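TRAP dicarboxylate transporter-DctP subunit (Rhodobacter sphaeroides, PDB 4PE3) probably captures a solute in the periplasm as the binding subunit of a TRAP transporter and delivers it to the membrane permease. Local coordinates at residues 165-170 / 305-310; 231-236 / 298-303. One frame throughout, in Å; residues are numbered along the deposited sequence.

Interaction 1: 165-170 / 305-310; sequences TVEDLK and RAKFRG. With ZN (zinc ion), chain N.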
loop_
_atom_site.group_PDB
_atom_site.type_symbol
_atom_site.label_atom_id
_atom_site.label_comp_id
_atom_site.label_asym_id
_atom_site.label_seq_id
_atom_site.Cartn_x
_atom_site.Cartn_y
_atom_site.Cartn_z
ATOM N N THR A 165 -7.514 -11.214 -18.925
ATOM C CA THR A 165 -6.880 -12.387 -18.325
ATOM C C THR A 165 -5.389 -12.127 -18.129
ATOM O O THR A 165 -4.817 -11.226 -18.763
ATOM C CB THR A 165 -7.014 -13.627 -19.210
ATOM O OG1 THR A 165 -6.210 -13.432 -20.377
ATOM C CG2 THR A 165 -8.486 -13.893 -19.588
ATOM N N VAL A 166 -4.751 -12.934 -17.286
ATOM C CA VAL A 166 -3.329 -12.817 -17.112
ATOM C C VAL A 166 -2.595 -13.067 -18.419
ATOM O O VAL A 166 -1.554 -12.467 -18.682
ATOM C CB VAL A 166 -2.833 -13.768 -16.027
ATOM C CG1 VAL A 166 -1.338 -13.708 -15.922
ATOM C CG2 VAL A 166 -3.486 -13.447 -14.699
ATOM N N GLU A 167 -3.135 -13.976 -19.233
ATOM C CA GLU A 167 -2.550 -14.291 -20.521
ATOM C C GLU A 167 -2.459 -13.063 -21.429
ATOM O O GLU A 167 -1.551 -12.962 -22.261
ATOM C CB GLU A 167 -3.387 -15.381 -21.216
ATOM C CG GLU A 167 -3.232 -16.815 -20.641
ATOM C CD GLU A 167 -4.006 -17.070 -19.341
ATOM O OE1 GLU A 167 -4.830 -16.244 -18.903
ATOM O OE2 GLU A 167 -3.789 -18.142 -18.745
ATOM N N ASP A 168 -3.395 -12.129 -21.270
ATOM C CA ASP A 168 -3.371 -10.910 -22.063
ATOM C C ASP A 168 -2.132 -10.047 -21.795
ATOM O O ASP A 168 -1.816 -9.172 -22.585
ATOM C CB ASP A 168 -4.650 -10.107 -21.851
ATOM C CG ASP A 168 -5.888 -10.777 -22.443
ATOM O OD1 ASP A 168 -5.799 -11.546 -23.445
ATOM O OD2 ASP A 168 -6.995 -10.531 -21.924
ATOM N N LEU A 169 -1.417 -10.280 -20.705
ATOM C CA LEU A 169 -0.234 -9.484 -20.413
ATOM C C LEU A 169 0.990 -9.856 -21.245
ATOM O O LEU A 169 1.962 -9.104 -21.299
ATOM C CB LEU A 169 0.117 -9.641 -18.937
ATOM C CG LEU A 169 -0.836 -9.021 -17.922
ATOM C CD1 LEU A 169 -0.411 -9.467 -16.503
ATOM C CD2 LEU A 169 -0.885 -7.507 -18.035
ATOM N N LYS A 170 0.950 -11.012 -21.905
ATOM C CA LYS A 170 2.122 -11.502 -22.606
ATOM C C LYS A 170 2.491 -10.517 -23.697
ATOM O O LYS A 170 1.644 -10.126 -24.518
ATOM C CB LYS A 170 1.878 -12.902 -23.184
ATOM C CG LYS A 170 1.817 -13.977 -22.119
ATOM C CD LYS A 170 1.542 -15.355 -22.711
ATOM C CE LYS A 170 1.629 -16.454 -21.668
ATOM N NZ LYS A 170 0.695 -16.240 -20.526
ATOM N N ARG A 305 -7.579 -13.130 -10.992
ATOM C CA ARG A 305 -6.805 -12.552 -9.908
ATOM C C ARG A 305 -6.028 -13.633 -9.158
ATOM O O ARG A 305 -4.872 -13.442 -8.777
ATOM C CB ARG A 305 -7.729 -11.770 -8.984
ATOM C CG ARG A 305 -8.290 -10.511 -9.667
ATOM C CD ARG A 305 -9.262 -9.799 -8.796
ATOM N NE ARG A 305 -9.890 -8.685 -9.504
ATOM C CZ ARG A 305 -9.401 -7.450 -9.599
ATOM N NH1 ARG A 305 -8.274 -7.147 -8.993
ATOM N NH2 ARG A 305 -10.090 -6.534 -10.270
ATOM N N ALA A 306 -6.660 -14.790 -8.940
ATOM C CA ALA A 306 -5.966 -15.923 -8.309
ATOM C C ALA A 306 -4.815 -16.408 -9.195
ATOM O O ALA A 306 -3.753 -16.753 -8.691
ATOM C CB ALA A 306 -6.941 -17.069 -8.023
ATOM N N LYS A 307 -5.013 -16.412 -10.507
ATOM C CA LYS A 307 -3.936 -16.763 -11.418
ATOM C C LYS A 307 -2.784 -15.753 -11.298
ATOM O O LYS A 307 -1.616 -16.129 -11.285
ATOM C CB LYS A 307 -4.466 -16.867 -12.855
ATOM C CG LYS A 307 -5.176 -18.188 -13.117
ATOM C CD LYS A 307 -6.072 -18.138 -14.354
ATOM C CE LYS A 307 -5.324 -17.684 -15.563
ATOM N NZ LYS A 307 -6.223 -17.678 -16.768
ATOM N N PHE A 308 -3.107 -14.466 -11.204
ATOM C CA PHE A 308 -2.058 -13.460 -11.053
ATOM C C PHE A 308 -1.284 -13.660 -9.738
ATOM O O PHE A 308 -0.056 -13.578 -9.718
ATOM C CB PHE A 308 -2.614 -12.045 -11.167
ATOM C CG PHE A 308 -1.547 -11.012 -11.339
ATOM C CD1 PHE A 308 -0.977 -10.784 -12.585
ATOM C CD2 PHE A 308 -1.095 -10.276 -10.256
ATOM C CE1 PHE A 308 0.024 -9.825 -12.744
ATOM C CE2 PHE A 308 -0.096 -9.317 -10.409
ATOM C CZ PHE A 308 0.465 -9.093 -11.645
ATOM N N ARG A 309 -1.990 -13.990 -8.665
ATOM C CA ARG A 309 -1.302 -14.323 -7.409
ATOM C C ARG A 309 -0.301 -15.452 -7.568
ATOM O O ARG A 309 0.784 -15.426 -7.002
ATOM C CB ARG A 309 -2.271 -14.742 -6.305
ATOM C CG ARG A 309 -3.155 -13.639 -5.855
ATOM C CD ARG A 309 -3.891 -13.995 -4.577
ATOM N NE ARG A 309 -4.771 -12.888 -4.275
ATOM C CZ ARG A 309 -5.991 -12.722 -4.772
ATOM N NH1 ARG A 309 -6.547 -13.664 -5.527
ATOM N NH2 ARG A 309 -6.669 -11.619 -4.462
ATOM N N GLY A 310 -0.688 -16.458 -8.335
ATOM C CA GLY A 310 0.164 -17.614 -8.527
ATOM C C GLY A 310 1.433 -17.257 -9.273
ATOM O O GLY A 310 2.511 -17.748 -8.965
HETATM ZN ZN ZN N . -8.478 -11.468 -23.464
HETATM O O HOH W 1 -9.422 -9.112 -23.816
#
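Lys307 NZ is gripped by a carboxylate from the facing loop and by a second one on its own helix. From the loop, Glu167 OE1 accepts at 2.9 Å from Lys307 NZ through its syn lone pair, the side on which the other oxygen lies. Glu167 OE2 adds a weak bond at 3.2 Å from the same NZ, which makes the salt bridge a lopsided fork. Both chains are folded to meet: Glu167 bends at chi2 (78°), bringing its carboxylate toward the helix although its CB does not point there, while Lys307 bends at chi3 (54°), and the two cross at about a right angle. Glu304 OE1 forms a salt bridge with the same ammonium and also accepts from Val166 N, so one glutamate ties the lysine to the loop backbone.

Beneath this salt bridge the contact is apolar. Val166 CG2 sits near the plane of the Phe308 ring, at its edge, and packs 3.9 Å from Phe308 CB. Leu169 CD1 approaches the same ring edge, 3.8 Å from Phe308 CE1. The ring is therefore met on its rim by both aliphatic residues, and Phe237 adds an edge-to-face partner.

The loop is braced internally: Thr165 OG1 accepts from Asp168 N at 3.2 Å, an ST motif, and Asp168 OD2 receives Thr165 N from above the carboxylate plane. That same OD2 binds a zinc ion at 2.3 Å, away from the interface.

Residues 167-169 form a short 3-10 turn between strands 157-159 and 173-175; Val166, Glu167 and Leu169 pack on helix 302-320 at Lys307 and Phe308, and Val166 also touches Ile311.

Interaction 2: 231-236 / 298-303; sequences HPVYPG and HDWSDE. With ZN (zinc ion), chain O; EDO (1,2-ethanediol), chain D.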
loop_
_atom_site.group_PDB
_atom_site.type_symbol
_atom_site.label_atom_id
_atom_site.label_comp_id
_atom_site.label_asym_id
_atom_site.label_seq_id
_atom_site.Cartn_x
_atom_site.Cartn_y
_atom_site.Cartn_z
ATOM N N HIS A 231 -8.552 1.117 -21.742
ATOM C CA HIS A 231 -8.855 -0.180 -21.150
ATOM C C HIS A 231 -8.249 -0.343 -19.763
ATOM O O HIS A 231 -7.502 -1.286 -19.493
ATOM C CB HIS A 231 -8.341 -1.303 -22.060
ATOM C CG HIS A 231 -9.133 -1.467 -23.310
ATOM N ND1 HIS A 231 -10.436 -1.908 -23.305
ATOM C CD2 HIS A 231 -8.816 -1.228 -24.602
ATOM C CE1 HIS A 231 -10.889 -1.945 -24.545
ATOM N NE2 HIS A 231 -9.931 -1.525 -25.347
ATOM N N PRO A 232 -8.585 0.559 -18.835
ATOM C CA PRO A 232 -8.086 0.377 -17.466
ATOM C C PRO A 232 -8.597 -0.894 -16.799
ATOM O O PRO A 232 -9.668 -1.395 -17.160
ATOM C CB PRO A 232 -8.635 1.612 -16.741
ATOM C CG PRO A 232 -9.858 1.992 -17.509
ATOM C CD PRO A 232 -9.484 1.711 -18.949
ATOM N N VAL A 233 -7.837 -1.390 -15.819
ATOM C CA VAL A 233 -8.303 -2.462 -14.964
ATOM C C VAL A 233 -8.547 -1.871 -13.590
ATOM O O VAL A 233 -7.635 -1.321 -12.947
ATOM C CB VAL A 233 -7.324 -3.646 -14.907
ATOM C CG1 VAL A 233 -7.919 -4.799 -14.102
ATOM C CG2 VAL A 233 -6.990 -4.151 -16.296
ATOM N N TYR A 234 -9.790 -1.992 -13.132
ATOM C CA TYR A 234 -10.227 -1.466 -11.857
ATOM C C TYR A 234 -11.295 -2.389 -11.278
ATOM O O TYR A 234 -12.265 -2.714 -11.985
ATOM C CB TYR A 234 -10.829 -0.051 -12.037
ATOM C CG TYR A 234 -11.450 0.406 -10.749
ATOM C CD1 TYR A 234 -10.660 0.944 -9.742
ATOM C CD2 TYR A 234 -12.801 0.236 -10.503
ATOM C CE1 TYR A 234 -11.201 1.314 -8.511
ATOM C CE2 TYR A 234 -13.368 0.601 -9.273
ATOM C CZ TYR A 234 -12.562 1.149 -8.286
ATOM O OH TYR A 234 -13.150 1.483 -7.078
ATOM N N PRO A 235 -11.143 -2.826 -10.011
ATOM C CA PRO A 235 -9.997 -2.580 -9.147
ATOM C C PRO A 235 -8.722 -3.134 -9.730
ATOM O O PRO A 235 -8.751 -4.085 -10.517
ATOM C CB PRO A 235 -10.384 -3.317 -7.853
ATOM C CG PRO A 235 -11.851 -3.279 -7.853
ATOM C CD PRO A 235 -12.205 -3.542 -9.298
ATOM N N GLY A 236 -7.603 -2.505 -9.426
ATOM C CA GLY A 236 -6.324 -3.018 -9.861
ATOM C C GLY A 236 -5.977 -4.367 -9.248
ATOM O O GLY A 236 -6.688 -4.890 -8.384
ATOM N N HIS A 298 -12.254 -2.674 -16.948
ATOM C CA HIS A 298 -12.227 -4.133 -16.787
ATOM C C HIS A 298 -12.036 -4.495 -15.331
ATOM O O HIS A 298 -11.106 -4.018 -14.688
ATOM C CB HIS A 298 -11.068 -4.717 -17.567
ATOM C CG HIS A 298 -11.124 -4.445 -19.028
ATOM N ND1 HIS A 298 -11.455 -5.427 -19.933
ATOM C CD2 HIS A 298 -10.883 -3.330 -19.757
ATOM C CE1 HIS A 298 -11.416 -4.940 -21.152
ATOM N NE2 HIS A 298 -11.076 -3.670 -21.071
ATOM N N ASP A 299 -12.919 -5.336 -14.802
ATOM C CA ASP A 299 -12.793 -5.878 -13.442
ATOM C C ASP A 299 -12.429 -7.361 -13.558
ATOM O O ASP A 299 -13.287 -8.196 -13.875
ATOM C CB ASP A 299 -14.121 -5.694 -12.701
ATOM C CG ASP A 299 -14.115 -6.236 -11.261
ATOM O OD1 ASP A 299 -13.083 -6.589 -10.681
ATOM O OD2 ASP A 299 -15.209 -6.324 -10.681
ATOM N N TRP A 300 -11.157 -7.693 -13.366
ATOM C CA TRP A 300 -10.714 -9.073 -13.561
ATOM C C TRP A 300 -11.508 -10.009 -12.658
ATOM O O TRP A 300 -11.814 -9.673 -11.519
ATOM C CB TRP A 300 -9.221 -9.208 -13.276
ATOM C CG TRP A 300 -8.311 -8.798 -14.370
ATOM C CD1 TRP A 300 -8.648 -8.155 -15.535
ATOM C CD2 TRP A 300 -6.896 -9.008 -14.427
ATOM N NE1 TRP A 300 -7.527 -7.967 -16.302
ATOM C CE2 TRP A 300 -6.441 -8.473 -15.641
ATOM C CE3 TRP A 300 -5.970 -9.601 -13.565
ATOM C CZ2 TRP A 300 -5.114 -8.535 -16.029
ATOM C CZ3 TRP A 300 -4.656 -9.629 -13.937
ATOM C CH2 TRP A 300 -4.236 -9.109 -15.167
ATOM N N SER A 301 -11.857 -11.187 -13.176
ATOM C CA SER A 301 -12.548 -12.166 -12.349
ATOM C C SER A 301 -11.702 -12.624 -11.173
ATOM O O SER A 301 -10.480 -12.506 -11.167
ATOM C CB SER A 301 -12.917 -13.381 -13.185
ATOM O OG SER A 301 -11.741 -14.015 -13.639
ATOM N N ASP A 302 -12.362 -13.183 -10.175
ATOM C CA ASP A 302 -11.643 -13.791 -9.067
ATOM C C ASP A 302 -10.616 -14.830 -9.537
ATOM O O ASP A 302 -9.521 -14.921 -8.979
ATOM C CB ASP A 302 -12.617 -14.454 -8.095
ATOM C CG ASP A 302 -13.448 -13.453 -7.330
ATOM O OD1 ASP A 302 -13.157 -12.240 -7.405
ATOM O OD2 ASP A 302 -14.386 -13.884 -6.629
ATOM N N GLU A 303 -11.006 -15.646 -10.511
ATOM C CA GLU A 303 -10.109 -16.663 -11.058
ATOM C C GLU A 303 -8.867 -16.067 -11.705
ATOM O O GLU A 303 -7.767 -16.572 -11.543
ATOM C CB GLU A 303 -10.837 -17.573 -12.066
ATOM C CG GLU A 303 -11.873 -16.890 -12.981
ATOM C CD GLU A 303 -11.470 -16.827 -14.469
ATOM O OE1 GLU A 303 -10.427 -17.399 -14.854
ATOM O OE2 GLU A 303 -12.201 -16.202 -15.272
HETATM ZN ZN ZN O . -14.715 -7.179 -8.962
HETATM C C1 EDO D . -11.064 1.220 -4.168
HETATM O O1 EDO D . -11.451 2.169 -5.171
HETATM C C2 EDO D . -9.882 0.374 -4.637
HETATM O O2 EDO D . -10.282 -0.487 -5.694
HETATM O O HOH W 2 -12.795 -7.427 -8.257
HETATM O O HOH W 3 -14.983 -5.253 -8.076
HETATM O O HOH W 4 -15.381 -9.013 -9.589
#
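His231 and His298 meet through their ring nitrogens: His231 ND1 and His298 NE2 lie 2.9 Å apart in a hydrogen bond whose donor the geometry does not settle. The rings stand rim to rim, with planes at 56° and neither over the other's face. His298 CG is anti to its carbonyl carbon, which swings the imidazole toward the 231-236 loop. The other nitrogen, ND1, is hydrogen-bonded to Asp164, so both nitrogens of this buried ring are engaged.

The backbones join beside it. His298 N donates to Pro232 O at 2.9 Å, nearly straight (174°) and in the carbonyl plane, and Tyr234 N returns a bond to His298 O. Val233 lies between these two partners, and its CG1 rests over one face of the Trp300 indole, 3.9 Å from the centroid of the five-membered ring, a CH-pi contact. On that indole, NE1 is bonded to Leu163 O and Phe237 stacks.

With chi1 at 172°, the Tyr234 phenol is carried from the 298-303 segment toward helix 257-291. Its OH lies 2.6 Å from O1 of a bound 1,2-ethanediol, and the Phe217 ring meets the Tyr234 ring edge-to-face. With an alanine here, Phe217 would probably lose its aromatic partner and a gap would open against helix 257-291.

Asp299 holds a zinc ion through OD1 (2.4 Å) and OD2 (2.0 Å), and three waters also bind this zinc; Arg305 also bonds to OD1. Pro235 CD, following a cis peptide, packs 3.5 Å from Asp299 OD1. Flanking hydrogen bonds from one residue to both neighbours of Val233 are the signature of an isolated parallel beta bridge, which here leads into Ser301, the N-cap of helix 302-320.

In the fold
The two contacts lie on the same side of the chain's centre, about 11 Å apart between their centres, and share helix 302-320: interaction 2 uses residues 298-300, just before that helix, and interaction 1 residues 307 and 308, in its early turns. Along the chain the order is 165-170, 231-236, 298-303, 305-310, so the segments of interaction 2 both fall between those of interaction 1. Arg305 stitches them together, with NH2 2.8 Å from Pro235 O and NH1 2.8 Å from Gly236 O, both probable hydrogen bonds. Trp300 packs against Thr165 and Val166. Loops separated by many residues are thereby fastened to the start of one helix within the family 7 solute-binding protein range.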